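Local coordinates for protein walker-type atpase (PDB 2QEN) that probably binds ATP as a Walker-type P-loop ATPase from an archaeon, holds ADP and magnesium in its nucleotide site, and has no established cellular role, at residues 300-305 / 315-320. The protein carries 1 engineered substitution. Numbering follows the deposited sequence.
Sequences LIRDYL and PRLYAL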
ATOM      1  N   LEU A 300       8.765 -22.974  19.071  1.00 24.55           N
ATOM      2  CA  LEU A 300       8.406 -22.032  20.141  1.00 24.82           C
ATOM      3  C   LEU A 300       6.928 -21.641  20.039  1.00 24.71           C
ATOM      4  O   LEU A 300       6.214 -21.651  21.043  1.00 23.88           O
ATOM      5  CB  LEU A 300       9.300 -20.787  20.131  1.00 23.88           C
ATOM      6  CG  LEU A 300      10.780 -20.935  20.520  1.00 25.63           C
ATOM      7  CD1 LEU A 300      11.547 -19.607  20.296  1.00 22.47           C
ATOM      8  CD2 LEU A 300      10.996 -21.452  21.957  1.00 23.48           C
ATOM      9  N   ILE A 301       6.492 -21.347  18.810  1.00 25.73           N
ATOM     10  CA  ILE A 301       5.114 -20.961  18.493  1.00 27.19           C
ATOM     11  C   ILE A 301       4.154 -22.106  18.766  1.00 27.68           C
ATOM     12  O   ILE A 301       3.132 -21.935  19.425  1.00 27.47           O
ATOM     13  CB  ILE A 301       4.949 -20.522  16.997  1.00 27.61           C
ATOM     14  CG1 ILE A 301       5.628 -19.173  16.741  1.00 27.76           C
ATOM     15  CG2 ILE A 301       3.451 -20.441  16.622  1.00 28.14           C
ATOM     16  CD1 ILE A 301       5.832 -18.860  15.273  1.00 27.83           C
ATOM     17  N   ARG A 302       4.516 -23.276  18.260  1.00 28.18           N
ATOM     18  CA  ARG A 302       3.705 -24.462  18.341  1.00 28.85           C
ATOM     19  C   ARG A 302       3.447 -24.911  19.786  1.00 28.62           C
ATOM     20  O   ARG A 302       2.290 -25.190  20.152  1.00 28.65           O
ATOM     21  CB  ARG A 302       4.412 -25.553  17.545  1.00 29.98           C
ATOM     22  CG  ARG A 302       3.654 -26.831  17.291  1.00 33.23           C
ATOM     23  CD  ARG A 302       4.654 -27.880  16.773  1.00 38.99           C
ATOM     24  NE  ARG A 302       5.571 -28.289  17.841  1.00 40.41           N
ATOM     25  CZ  ARG A 302       6.854 -28.615  17.687  1.00 41.55           C
ATOM     26  NH1 ARG A 302       7.434 -28.592  16.491  1.00 41.15           N
ATOM     27  NH2 ARG A 302       7.564 -28.963  18.754  1.00 42.79           N
ATOM     28  N   ASP A 303       4.506 -24.991  20.599  1.00 27.23           N
ATOM     29  CA  ASP A 303       4.360 -25.366  22.011  1.00 26.45           C
ATOM     30  C   ASP A 303       3.577 -24.312  22.803  1.00 25.53           C
ATOM     31  O   ASP A 303       2.795 -24.652  23.676  1.00 23.89           O
ATOM     32  CB  ASP A 303       5.720 -25.554  22.692  1.00 26.41           C
ATOM     33  CG  ASP A 303       6.543 -26.720  22.117  1.00 28.62           C
ATOM     34  OD1 ASP A 303       6.007 -27.590  21.362  1.00 29.20           O
ATOM     35  OD2 ASP A 303       7.754 -26.747  22.450  1.00 26.52           O
ATOM     36  N   TYR A 304       3.818 -23.036  22.509  1.00 25.56           N
ATOM     37  CA  TYR A 304       3.186 -21.938  23.258  1.00 26.14           C
ATOM     38  C   TYR A 304       1.669 -22.019  23.127  1.00 26.17           C
ATOM     39  O   TYR A 304       0.939 -22.017  24.129  1.00 25.75           O
ATOM     40  CB  TYR A 304       3.691 -20.575  22.778  1.00 26.56           C
ATOM     41  CG  TYR A 304       3.073 -19.398  23.517  1.00 27.42           C
ATOM     42  CD1 TYR A 304       3.337 -19.180  24.883  1.00 27.51           C
ATOM     43  CD2 TYR A 304       2.220 -18.512  22.856  1.00 27.52           C
ATOM     44  CE1 TYR A 304       2.759 -18.105  25.560  1.00 29.00           C
ATOM     45  CE2 TYR A 304       1.643 -17.431  23.514  1.00 27.13           C
ATOM     46  CZ  TYR A 304       1.928 -17.223  24.857  1.00 28.04           C
ATOM     47  OH  TYR A 304       1.351 -16.162  25.510  1.00 28.10           O
ATOM     48  N   LEU A 305       1.220 -22.132  21.883  1.00 25.95           N
ATOM     49  CA  LEU A 305      -0.192 -22.231  21.579  1.00 26.94           C
ATOM     50  C   LEU A 305      -0.832 -23.537  22.040  1.00 26.64           C
ATOM     51  O   LEU A 305      -1.995 -23.529  22.434  1.00 26.60           O
ATOM     52  CB  LEU A 305      -0.441 -21.987  20.080  1.00 27.20           C
ATOM     53  CG  LEU A 305      -0.045 -20.592  19.569  1.00 29.10           C
ATOM     54  CD1 LEU A 305      -0.346 -20.455  18.080  1.00 30.30           C
ATOM     55  CD2 LEU A 305      -0.729 -19.469  20.389  1.00 29.31           C
ATOM     56  N   PRO A 315       1.062 -29.109   9.102  1.00 32.66           N
ATOM     57  CA  PRO A 315       0.615 -28.527   7.825  1.00 32.13           C
ATOM     58  C   PRO A 315      -0.243 -27.250   7.964  1.00 31.55           C
ATOM     59  O   PRO A 315      -0.074 -26.330   7.181  1.00 30.87           O
ATOM     60  CB  PRO A 315      -0.175 -29.675   7.168  1.00 32.18           C
ATOM     61  CG  PRO A 315       0.394 -30.929   7.810  1.00 32.18           C
ATOM     62  CD  PRO A 315       0.638 -30.524   9.228  1.00 32.43           C
ATOM     63  N   ARG A 316      -1.135 -27.195   8.950  1.00 31.34           N
ATOM     64  CA  ARG A 316      -1.925 -25.979   9.214  1.00 31.43           C
ATOM     65  C   ARG A 316      -1.051 -24.808   9.635  1.00 30.46           C
ATOM     66  O   ARG A 316      -1.177 -23.700   9.096  1.00 30.33           O
ATOM     67  CB  ARG A 316      -2.978 -26.223  10.300  1.00 31.78           C
ATOM     68  CG  ARG A 316      -4.396 -26.076   9.831  1.00 34.81           C
ATOM     69  CD  ARG A 316      -4.773 -24.607   9.602  1.00 38.75           C
ATOM     70  NE  ARG A 316      -5.568 -24.061  10.707  1.00 42.21           N
ATOM     71  CZ  ARG A 316      -6.500 -23.114  10.571  1.00 43.52           C
ATOM     72  NH1 ARG A 316      -6.773 -22.594   9.378  1.00 43.49           N
ATOM     73  NH2 ARG A 316      -7.176 -22.691  11.634  1.00 44.72           N
ATOM     74  N   LEU A 317      -0.159 -25.060  10.593  1.00 29.48           N
ATOM     75  CA  LEU A 317       0.765 -24.035  11.055  1.00 29.04           C
ATOM     76  C   LEU A 317       1.580 -23.441   9.903  1.00 28.66           C
ATOM     77  O   LEU A 317       1.776 -22.229   9.844  1.00 28.54           O
ATOM     78  CB  LEU A 317       1.681 -24.551  12.182  1.00 28.73           C
ATOM     79  CG  LEU A 317       2.643 -23.469  12.738  1.00 28.77           C
ATOM     80  CD1 LEU A 317       1.871 -22.264  13.274  1.00 26.91           C
ATOM     81  CD2 LEU A 317       3.615 -24.037  13.785  1.00 29.02           C
ATOM     82  N   TYR A 318       2.040 -24.300   8.995  1.00 28.54           N
ATOM     83  CA  TYR A 318       2.824 -23.867   7.846  1.00 28.86           C
ATOM     84  C   TYR A 318       2.003 -22.933   6.956  1.00 28.31           C
ATOM     85  O   TYR A 318       2.491 -21.872   6.542  1.00 27.07           O
ATOM     86  CB  TYR A 318       3.352 -25.064   7.031  1.00 29.57           C
ATOM     87  CG  TYR A 318       4.144 -24.644   5.804  1.00 31.63           C
ATOM     88  CD1 TYR A 318       5.519 -24.396   5.880  1.00 33.77           C
ATOM     89  CD2 TYR A 318       3.515 -24.471   4.571  1.00 33.86           C
ATOM     90  CE1 TYR A 318       6.254 -23.992   4.751  1.00 33.19           C
ATOM     91  CE2 TYR A 318       4.232 -24.060   3.439  1.00 35.03           C
ATOM     92  CZ  TYR A 318       5.605 -23.823   3.538  1.00 34.18           C
ATOM     93  OH  TYR A 318       6.322 -23.433   2.412  1.00 34.25           O
ATOM     94  N   ALA A 319       0.763 -23.341   6.670  1.00 27.77           N
ATOM     95  CA  ALA A 319      -0.154 -22.544   5.848  1.00 27.12           C
ATOM     96  C   ALA A 319      -0.463 -21.191   6.503  1.00 26.63           C
ATOM     97  O   ALA A 319      -0.382 -20.150   5.853  1.00 26.53           O
ATOM     98  CB  ALA A 319      -1.428 -23.329   5.559  1.00 27.08           C
ATOM     99  N   LEU A 320      -0.769 -21.211   7.796  1.00 25.88           N
ATOM    100  CA  LEU A 320      -1.058 -19.989   8.555  1.00 25.88           C
ATOM    101  C   LEU A 320       0.097 -18.981   8.522  1.00 25.67           C
ATOM    102  O   LEU A 320      -0.121 -17.795   8.277  1.00 24.62           O
ATOM    103  CB  LEU A 320      -1.434 -20.313  10.018  1.00 25.60           C
ATOM    104  CG  LEU A 320      -2.749 -21.084  10.251  1.00 26.54           C
ATOM    105  CD1 LEU A 320      -2.856 -21.669  11.650  1.00 26.18           C
ATOM    106  CD2 LEU A 320      -3.977 -20.241   9.940  1.00 27.81           C
TER
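In the winged helix-turn-helix domain assigned to the C-terminal part of this ATPase, helices 298-307 and 314-326 are probably the helix-turn-helix pair, and between 300-305 and 315-320 Leu317 alone bridges to Ile301 and Arg302. The pair is a worked example of one leucine setting its two methyls on successive residues of a neighbouring helix. With CG of Leu317 anti to its backbone N (chi1 -178°), the fork points across the gap. Its CD1 rests 4.1 Å from CG2 of Ile301, the beta-branch methyl, and the two side chains approach at a slant. The other prong, CD2, lies 4.1 Å from CB of Arg302, and the leucine thus straddles two consecutive residues of the facing helix. No hydrogen bond crosses between 300-305 and 315-320; the nearest CA atoms, of Arg302 and Leu317, are 7.9 Å apart, and the contact is small and wholly apolar.

Leu317 also touches Trp298, earlier on helix 298-307, and Ile312 in the connecting loop, while Leu305 and Leu320 both pack on Ile287 of helix 282-292, making a three-helix arrangement far from the nucleotide site. Arg302 serves two environments. Its CB belongs to the apolar contact, but the chain bends at chi3 (70°) and the guanidinium swings off from it; there NH1 makes a long, weak ion pair with OE2 of Glu314, and, within 300-305 itself, a weak hydrogen bond runs from NH2 to OD1 of Asp303 (3.3 Å, 144° at the hydrogen), part of a salt bridge.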